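Local coordinates for protein putative peroxiredoxin MT2298 (Mycobacterium tuberculosis, PDB 5C04) that probably reduces hydrogen peroxide, organic hydroperoxides and peroxynitrite as a mycoredoxin-dependent 1-Cys peroxiredoxin, at residues N32-F37 with R143-A148; T119-R124 with I128-M133; F37-L40 with I45-G48. The protein carries 1 engineered substitution. All coordinates share one frame; numbering follows the deposited sequence.

Contact 1 (N32-F37 with R143-A148)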
loop_
_atom_site.group_PDB
_atom_site.type_symbol
_atom_site.label_atom_id
_atom_site.label_comp_id
_atom_site.label_asym_id
_atom_site.label_seq_id
_atom_site.Cartn_x
_atom_site.Cartn_y
_atom_site.Cartn_z
ATOM N N ASN A 32 2.221 22.122 18.620
ATOM C CA ASN A 32 3.054 22.092 17.426
ATOM C C ASN A 32 3.039 20.667 16.883
ATOM O O ASN A 32 3.047 19.701 17.655
ATOM C CB ASN A 32 4.484 22.534 17.733
ATOM C CG ASN A 32 4.526 23.889 18.408
ATOM O OD1 ASN A 32 4.042 24.869 17.843
ATOM N ND2 ASN A 32 5.063 23.941 19.624
ATOM N N VAL A 33 3.029 20.555 15.566
ATOM C CA VAL A 33 2.903 19.250 14.908
ATOM C C VAL A 33 4.099 18.981 14.021
ATOM O O VAL A 33 4.391 19.751 13.097
ATOM C CB VAL A 33 1.610 19.145 14.086
ATOM C CG1 VAL A 33 1.453 17.729 13.520
ATOM C CG2 VAL A 33 0.370 19.499 14.899
ATOM N N LEU A 34 4.734 17.834 14.266
ATOM C CA LEU A 34 5.802 17.311 13.430
ATOM C C LEU A 34 5.149 16.353 12.433
ATOM O O LEU A 34 4.532 15.356 12.844
ATOM C CB LEU A 34 6.819 16.534 14.259
ATOM C CG LEU A 34 7.997 15.928 13.503
ATOM C CD1 LEU A 34 8.937 16.970 12.932
ATOM C CD2 LEU A 34 8.745 14.953 14.397
ATOM N N LEU A 35 5.291 16.687 11.163
ATOM C CA LEU A 35 4.810 15.820 10.050
ATOM C C LEU A 35 5.994 15.110 9.438
ATOM O O LEU A 35 6.892 15.762 8.873
ATOM C CB LEU A 35 4.142 16.656 8.962
ATOM C CG LEU A 35 2.952 17.510 9.408
ATOM C CD1 LEU A 35 2.397 18.287 8.236
ATOM C CD2 LEU A 35 1.873 16.667 10.061
ATOM N N VAL A 36 6.013 13.773 9.568
ATOM C CA VAL A 36 7.099 12.948 9.029
ATOM C C VAL A 36 6.554 12.136 7.834
ATOM O O VAL A 36 6.005 11.031 7.987
ATOM C CB VAL A 36 7.721 12.023 10.101
ATOM C CG1 VAL A 36 8.899 11.247 9.508
ATOM C CG2 VAL A 36 8.152 12.847 11.347
ATOM N N PHE A 37 6.703 12.708 6.655
ATOM C CA PHE A 37 6.390 11.961 5.406
ATOM C C PHE A 37 7.479 10.939 5.179
ATOM O O PHE A 37 8.659 11.222 5.399
ATOM C CB PHE A 37 6.300 12.907 4.210
ATOM C CG PHE A 37 5.091 13.804 4.231
ATOM C CD1 PHE A 37 5.119 15.040 4.877
ATOM C CD2 PHE A 37 3.929 13.438 3.572
ATOM C CE1 PHE A 37 4.009 15.881 4.873
ATOM C CE2 PHE A 37 2.818 14.277 3.555
ATOM C CZ PHE A 37 2.859 15.483 4.216
ATOM N N ARG A 143 17.971 15.564 14.889
ATOM C CA ARG A 143 18.325 16.719 15.726
ATOM C C ARG A 143 17.655 18.023 15.272
ATOM O O ARG A 143 17.310 18.884 16.067
ATOM C CB ARG A 143 19.843 16.945 15.740
ATOM C CG ARG A 143 20.704 15.771 16.152
ATOM C CD ARG A 143 22.170 16.210 16.112
ATOM N NE ARG A 143 22.520 16.733 14.784
ATOM C CZ ARG A 143 23.462 17.638 14.516
ATOM N NH1 ARG A 143 24.226 18.154 15.481
ATOM N NH2 ARG A 143 23.648 18.022 13.253
ATOM N N LEU A 144 17.462 18.156 13.964
ATOM C CA LEU A 144 16.832 19.330 13.406
ATOM C C LEU A 144 15.358 19.396 13.832
ATOM O O LEU A 144 14.775 20.460 14.043
ATOM C CB LEU A 144 16.985 19.335 11.885
ATOM C CG LEU A 144 18.404 19.115 11.308
ATOM C CD1 LEU A 144 18.351 19.042 9.785
ATOM C CD2 LEU A 144 19.389 20.171 11.752
ATOM N N TRP A 145 14.735 18.221 13.939
ATOM C CA TRP A 145 13.348 18.153 14.320
ATOM C C TRP A 145 13.121 18.561 15.757
ATOM O O TRP A 145 12.268 19.361 16.040
ATOM C CB TRP A 145 12.824 16.707 14.170
ATOM C CG TRP A 145 13.036 16.044 12.825
ATOM C CD1 TRP A 145 13.556 16.588 11.663
ATOM C CD2 TRP A 145 12.667 14.696 12.494
ATOM N NE1 TRP A 145 13.577 15.635 10.667
ATOM C CE2 TRP A 145 13.008 14.479 11.144
ATOM C CE3 TRP A 145 12.086 13.655 13.228
ATOM C CZ2 TRP A 145 12.761 13.261 10.499
ATOM C CZ3 TRP A 145 11.844 12.464 12.589
ATOM C CH2 TRP A 145 12.207 12.270 11.257
ATOM N N THR A 146 13.899 17.976 16.661
ATOM C CA THR A 146 13.797 18.361 18.061
ATOM C C THR A 146 14.139 19.846 18.246
ATOM O O THR A 146 13.481 20.528 19.010
ATOM C CB THR A 146 14.694 17.510 18.972
ATOM O OG1 THR A 146 16.039 17.550 18.514
ATOM C CG2 THR A 146 14.256 16.070 18.990
ATOM N N ASP A 147 15.148 20.345 17.537
ATOM C CA ASP A 147 15.491 21.767 17.634
ATOM C C ASP A 147 14.345 22.669 17.198
ATOM O O ASP A 147 14.059 23.681 17.819
ATOM C CB ASP A 147 16.720 22.073 16.786
ATOM C CG ASP A 147 17.058 23.540 16.781
ATOM O OD1 ASP A 147 17.521 24.014 17.839
ATOM O OD2 ASP A 147 16.791 24.224 15.766
ATOM N N ALA A 148 13.683 22.295 16.102
ATOM C CA ALA A 148 12.586 23.067 15.567
ATOM C C ALA A 148 11.410 23.139 16.546
ATOM O O ALA A 148 10.805 24.188 16.742
ATOM C CB ALA A 148 12.132 22.457 14.234
#
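Leu34 and Val36, two residues apart on strand 32-37, both direct their side chains at the indole of Trp145 on helix 143-150, and these three residues make the whole contact between the two segments. Asn32, at the start of the strand, takes its place in the sheet through backbone bonds to Asp64 and Ala66, while its ND2 binds the carbonyl oxygen of Leu152 beyond the helix. Leu34 is the first to reach the tryptophan. With its CG anti to the backbone N (chi1 180°), the branched end stretches toward the helix: CD2 meets CE3 of Trp145 at 3.8 Å, and CD1 comes to 4.1 Å from Trp145 CB, where the side chain leaves the helix. Leu35 belongs to the other side of the sheet and packs on Leu68 of strand 65-71. Val36 then takes up the far end of the benzene ring with both methyls, CG1 lying 3.9 Å from Trp145 CH2 and CG2 3.9 Å from Trp145 CZ3. Both aliphatic side chains run roughly at right angles to that of the tryptophan, and their nearest methyls approach the ring obliquely. No hydrogen bond links the segments; together they bury 142 Å², and every close contact is between carbon atoms. The polar edge of the indole is accounted for by a third element, since Trp145 NE1 donates to Glu132 OE2 on strand 128-134, which helps to fix the rotation of the ring. Within the helix, Arg143 O receives both Asp147 N and, at 3.1 Å, Thr146 OG1, the two donors coming from the same face of its carbonyl plane. A helix packed on the central sheet, here through Trp145, is the layered alpha/beta architecture of the thioredoxin fold to which peroxiredoxins belong.

Contact 2 (T119-R124 with I128-M133)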
loop_
_atom_site.group_PDB
_atom_site.type_symbol
_atom_site.label_atom_id
_atom_site.label_comp_id
_atom_site.label_asym_id
_atom_site.label_seq_id
_atom_site.Cartn_x
_atom_site.Cartn_y
_atom_site.Cartn_z
ATOM N N THR A 119 9.712 16.610 5.796
ATOM C CA THR A 119 9.411 16.822 7.198
ATOM C C THR A 119 9.009 18.275 7.400
ATOM O O THR A 119 9.647 19.168 6.849
ATOM C CB THR A 119 10.627 16.585 8.117
ATOM O OG1 THR A 119 11.447 15.522 7.621
ATOM C CG2 THR A 119 10.179 16.341 9.565
ATOM N N PHE A 120 7.985 18.487 8.195
ATOM C CA PHE A 120 7.517 19.826 8.520
ATOM C C PHE A 120 7.210 19.927 9.979
ATOM O O PHE A 120 6.830 18.963 10.631
ATOM C CB PHE A 120 6.245 20.130 7.727
ATOM C CG PHE A 120 6.433 20.050 6.261
ATOM C CD1 PHE A 120 6.223 18.842 5.612
ATOM C CD2 PHE A 120 6.786 21.156 5.513
ATOM C CE1 PHE A 120 6.423 18.738 4.256
ATOM C CE2 PHE A 120 6.980 21.067 4.155
ATOM C CZ PHE A 120 6.780 19.848 3.516
ATOM N N VAL A 121 7.414 21.126 10.530
ATOM C CA VAL A 121 6.853 21.453 11.820
ATOM C C VAL A 121 5.846 22.571 11.601
ATOM O O VAL A 121 6.161 23.582 10.942
ATOM C CB VAL A 121 7.927 21.869 12.831
ATOM C CG1 VAL A 121 7.241 22.368 14.102
ATOM C CG2 VAL A 121 8.886 20.722 13.113
ATOM N N VAL A 122 4.636 22.345 12.112
ATOM C CA VAL A 122 3.515 23.269 11.987
ATOM C C VAL A 122 3.294 23.866 13.354
ATOM O O VAL A 122 3.147 23.146 14.349
ATOM C CB VAL A 122 2.216 22.550 11.524
ATOM C CG1 VAL A 122 1.087 23.545 11.319
ATOM C CG2 VAL A 122 2.455 21.772 10.242
ATOM N N ASP A 123 3.273 25.196 13.439
ATOM C CA ASP A 123 3.116 25.795 14.752
ATOM C C ASP A 123 1.646 25.808 15.167
ATOM O O ASP A 123 0.775 25.330 14.432
ATOM C CB ASP A 123 3.794 27.179 14.840
ATOM C CG ASP A 123 3.064 28.271 14.087
ATOM O OD1 ASP A 123 1.899 28.105 13.660
ATOM O OD2 ASP A 123 3.676 29.358 13.958
ATOM N N ARG A 124 1.356 26.382 16.329
ATOM C CA ARG A 124 0.007 26.332 16.891
ATOM C C ARG A 124 -1.003 27.183 16.114
ATOM O O ARG A 124 -2.205 27.059 16.318
ATOM C CB ARG A 124 0.028 26.753 18.359
ATOM C CG ARG A 124 0.681 25.738 19.284
ATOM C CD ARG A 124 0.569 26.182 20.732
ATOM N NE ARG A 124 1.442 27.316 21.026
ATOM C CZ ARG A 124 2.662 27.219 21.551
ATOM N NH1 ARG A 124 3.371 28.316 21.785
ATOM N NH2 ARG A 124 3.180 26.034 21.844
ATOM N N ILE A 128 3.928 26.764 8.721
ATOM C CA ILE A 128 5.137 25.928 8.602
ATOM C C ILE A 128 6.334 26.728 9.124
ATOM O O ILE A 128 6.596 27.847 8.660
ATOM C CB ILE A 128 5.382 25.468 7.137
ATOM C CG1 ILE A 128 4.258 24.529 6.700
ATOM C CG2 ILE A 128 6.733 24.789 6.981
ATOM C CD1 ILE A 128 4.220 24.249 5.212
ATOM N N ARG A 129 7.001 26.176 10.130
ATOM C CA ARG A 129 8.158 26.821 10.763
ATOM C C ARG A 129 9.470 26.086 10.515
ATOM O O ARG A 129 10.553 26.611 10.814
ATOM C CB ARG A 129 7.902 26.951 12.266
ATOM C CG ARG A 129 6.704 27.831 12.611
ATOM C CD ARG A 129 6.890 29.280 12.172
ATOM N NE ARG A 129 5.697 30.096 12.423
ATOM C CZ ARG A 129 5.543 31.354 12.009
ATOM N NH1 ARG A 129 6.512 31.963 11.326
ATOM N NH2 ARG A 129 4.417 32.017 12.283
ATOM N N PHE A 130 9.369 24.852 9.999
ATOM C CA PHE A 130 10.512 24.059 9.615
ATOM C C PHE A 130 10.057 23.245 8.404
ATOM O O PHE A 130 8.904 22.785 8.373
ATOM C CB PHE A 130 10.929 23.122 10.760
ATOM C CG PHE A 130 11.984 22.136 10.379
ATOM C CD1 PHE A 130 13.327 22.472 10.355
ATOM C CD2 PHE A 130 11.637 20.837 10.012
ATOM C CE1 PHE A 130 14.302 21.543 10.004
ATOM C CE2 PHE A 130 12.593 19.932 9.642
ATOM C CZ PHE A 130 13.918 20.262 9.605
ATOM N N ALA A 131 10.955 23.083 7.435
ATOM C CA ALA A 131 10.635 22.346 6.203
ATOM C C ALA A 131 11.875 21.754 5.582
ATOM O O ALA A 131 12.859 22.457 5.345
ATOM C CB ALA A 131 9.918 23.248 5.205
ATOM N N GLU A 132 11.841 20.449 5.297
ATOM C CA GLU A 132 12.930 19.832 4.572
ATOM C C GLU A 132 12.371 18.737 3.684
ATOM O O GLU A 132 11.252 18.235 3.931
ATOM C CB GLU A 132 13.959 19.229 5.514
ATOM C CG GLU A 132 13.455 17.990 6.246
ATOM C CD GLU A 132 14.413 17.360 7.223
ATOM O OE1 GLU A 132 15.612 17.758 7.284
ATOM O OE2 GLU A 132 13.958 16.433 7.953
ATOM N N MET A 133 13.152 18.358 2.681
ATOM C CA MET A 133 12.825 17.174 1.879
ATOM C C MET A 133 14.069 16.484 1.390
ATOM O O MET A 133 14.834 17.050 0.603
ATOM C CB MET A 133 11.946 17.518 0.679
ATOM C CG MET A 133 11.303 16.292 0.036
ATOM S SD MET A 133 10.617 16.572 -1.611
ATOM C CE MET A 133 12.086 16.744 -2.616
#
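Thr119 and Glu132 lie side by side and point the same way from an antiparallel hydrogen-bonded pair, joined at their ends by a 2.7 Å bond from Thr119 OG1 to Glu132 OE2. The carboxylate oxygen uses its anti lone pair, and the glutamate reaches the threonine with CG set between its backbone N and carbonyl carbon (chi1 70°) and the chain extended beyond. On the same face, Val121 crosses Phe130 at a slant, CB to CB 3.9 Å. On the opposite face, Phe120 turns a ring edge to Ile128, its CD2 lying 3.9 Å from Ile128 CG2, while Ala131 CB approaches the ring obliquely. Arg129 and Phe130 both face Val121 in a classic beta bulge, where Arg129 N donates to Val121 O at 2.8 Å, almost straight at 175°. From the bulge, the Arg129 side chain bends at chi2 to form a salt bridge with Asp123: NE meets OD2 of Asp123 at 2.6 Å, within the guanidinium plane but from above the carboxylate plane, with the two planes 46° apart. Asp123 OD1 in turn binds Ser125 OG and Ile127 N, bracing the turn of the hairpin. Helix 143-150 covers the Thr119-Val121 face through Trp145 and Ala148, Phe120 meets Tyr105 on the other face, and strand 32-37 pairs with the far edge of strand 114-122.

Contact 3 (F37-L40 with I45-G48). Engineered in segment 37-40: His38 (natural residue Phe).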
loop_
_atom_site.group_PDB
_atom_site.type_symbol
_atom_site.label_atom_id
_atom_site.label_comp_id
_atom_site.label_asym_id
_atom_site.label_seq_id
_atom_site.Cartn_x
_atom_site.Cartn_y
_atom_site.Cartn_z
ATOM N N PHE A 37 6.703 12.708 6.655
ATOM C CA PHE A 37 6.390 11.961 5.406
ATOM C C PHE A 37 7.479 10.939 5.179
ATOM O O PHE A 37 8.659 11.222 5.399
ATOM C CB PHE A 37 6.300 12.907 4.210
ATOM C CG PHE A 37 5.091 13.804 4.231
ATOM C CD1 PHE A 37 5.119 15.040 4.877
ATOM C CD2 PHE A 37 3.929 13.438 3.572
ATOM C CE1 PHE A 37 4.009 15.881 4.873
ATOM C CE2 PHE A 37 2.818 14.277 3.555
ATOM C CZ PHE A 37 2.859 15.483 4.216
ATOM N N HIS A 38 7.113 9.749 4.696
ATOM C CA HIS A 38 8.135 8.757 4.385
ATOM C C HIS A 38 7.646 7.806 3.302
ATOM O O HIS A 38 6.432 7.648 3.129
ATOM C CB HIS A 38 8.603 8.010 5.627
ATOM C CG HIS A 38 7.572 7.124 6.200
ATOM N ND1 HIS A 38 7.530 5.778 5.898
ATOM C CD2 HIS A 38 6.483 7.378 6.966
ATOM C CE1 HIS A 38 6.490 5.238 6.496
ATOM N NE2 HIS A 38 5.843 6.173 7.150
ATOM N N PRO A 39 8.588 7.201 2.561
ATOM C CA PRO A 39 8.234 6.303 1.472
ATOM C C PRO A 39 7.305 5.107 1.757
ATOM O O PRO A 39 6.194 5.062 1.216
ATOM C CB PRO A 39 9.606 5.830 0.978
ATOM C CG PRO A 39 10.480 7.000 1.175
ATOM C CD PRO A 39 9.975 7.673 2.439
ATOM N N LEU A 40 7.733 4.132 2.556
ATOM C CA LEU A 40 7.015 2.869 2.609
ATOM C C LEU A 40 7.253 2.088 3.881
ATOM O O LEU A 40 8.402 1.842 4.280
ATOM C CB LEU A 40 7.430 1.954 1.454
ATOM C CG LEU A 40 6.931 2.256 0.025
ATOM C CD1 LEU A 40 7.570 1.275 -0.963
ATOM C CD2 LEU A 40 5.414 2.225 -0.038
ATOM N N ILE A 45 15.256 1.933 5.400
ATOM C CA ILE A 45 15.515 3.283 5.867
ATOM C C ILE A 45 14.303 3.833 6.649
ATOM O O ILE A 45 14.466 4.403 7.730
ATOM C CB ILE A 45 15.960 4.247 4.758
ATOM C CG1 ILE A 45 17.295 3.760 4.168
ATOM C CG2 ILE A 45 16.073 5.661 5.294
ATOM C CD1 ILE A 45 17.700 4.564 2.955
ATOM N N CYS A 46 13.093 3.638 6.140
ATOM C CA CYS A 46 11.886 4.069 6.865
ATOM C C CYS A 46 11.826 3.417 8.242
ATOM O O CYS A 46 11.470 4.073 9.205
ATOM C CB CYS A 46 10.625 3.736 6.071
ATOM S SG CYS A 46 10.454 4.710 4.543
ATOM N N GLN A 47 12.148 2.130 8.333
ATOM C CA GLN A 47 12.183 1.429 9.619
ATOM C C GLN A 47 13.172 2.106 10.564
ATOM O O GLN A 47 12.849 2.360 11.735
ATOM C CB GLN A 47 12.559 -0.053 9.437
ATOM C CG GLN A 47 12.413 -0.835 10.752
ATOM C CD GLN A 47 10.993 -1.248 10.990
ATOM O OE1 GLN A 47 10.385 -1.915 10.145
ATOM N NE2 GLN A 47 10.411 -0.813 12.109
ATOM N N GLY A 48 14.343 2.430 10.081
ATOM C CA GLY A 48 15.341 3.068 10.920
ATOM C C GLY A 48 14.856 4.403 11.425
ATOM O O GLY A 48 15.084 4.759 12.592
#
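Cys46, probably the active-site cysteine, points its sulfur from helix 44-55 into the loop made by His38, Pro39 and Leu40. Its SG stands anti to the carbonyl carbon, beside the backbone N (chi1 -68°), which carries it off the helix to the loop backbone. There Leu40 N donates to Cys46 SG over 3.4 Å, and the N-H...S angle of 177° makes the bond practically straight. This backbone N-H helps to fix where the sulfur sits. Pro39 packs beside it with its ring carbons, CD at 3.7 Å and CB at 3.8 Å from Cys46 SG, so the sulfur rests against an apolar wall next to the donor.

His38 is an engineered residue in place of the natural phenylalanine. Its CG sits between the backbone N and the carbonyl carbon (chi1 68°), and the imidazole stands nearly crosswise to the plane of its CA, CB and CG, with the ND1 edge turned to the cysteine: SG lies close to the ring plane, 3.4 Å from His38 ND1, and ND1 is also 3.7 Å from Cys46 CB. Leu40 joins mainly through its backbone, with Leu40 O 3.4 Å from Cys46 CB, whereas its side chain leads away and packs on Pro74 of the second subunit. Leu40 O also binds Thr43 OG1, just ahead of the helix. Pro39, Thr43 and Cys46 fit the PxxxTxxC signature of peroxiredoxins, carried by this loop and the first turn of the helix, with Cys46 probably the peroxide-reacting cysteine.

The loop carries the chain from the end of strand 32-37 to helix 44-55. His38 ties it to strand 65-71 through backbone bonding with Ile70 and a bond from its carbonyl to Ser71 OG, while Arg117 of strand 114-122 lies against both Pro39 and Cys46.

Overall arrangement
Strand 32-37 connects all three contacts. Contacts 1 and 2, with centres about 7 Å apart, adjoin in the sheet: Val33 O and Val122 N, and likewise Leu35 N and Phe120 O, stand 2.8 Å apart in probable hydrogen bonds. Contact 2 is nested within the loop that contact 1 closes. Contact 3 starts where the strand ends and shares Phe37 with contact 1; its centre lies about 15 Å from that of contact 1 and 18 Å from that of contact 2. Phe120 CD1 nevertheless packs 3.8 Å from Phe37 CE1. The probable active-site Cys46, in contact 3, is about 8 Å from Val36 of contact 1 and about 11 Å from Thr119 of contact 2, measured between side chains.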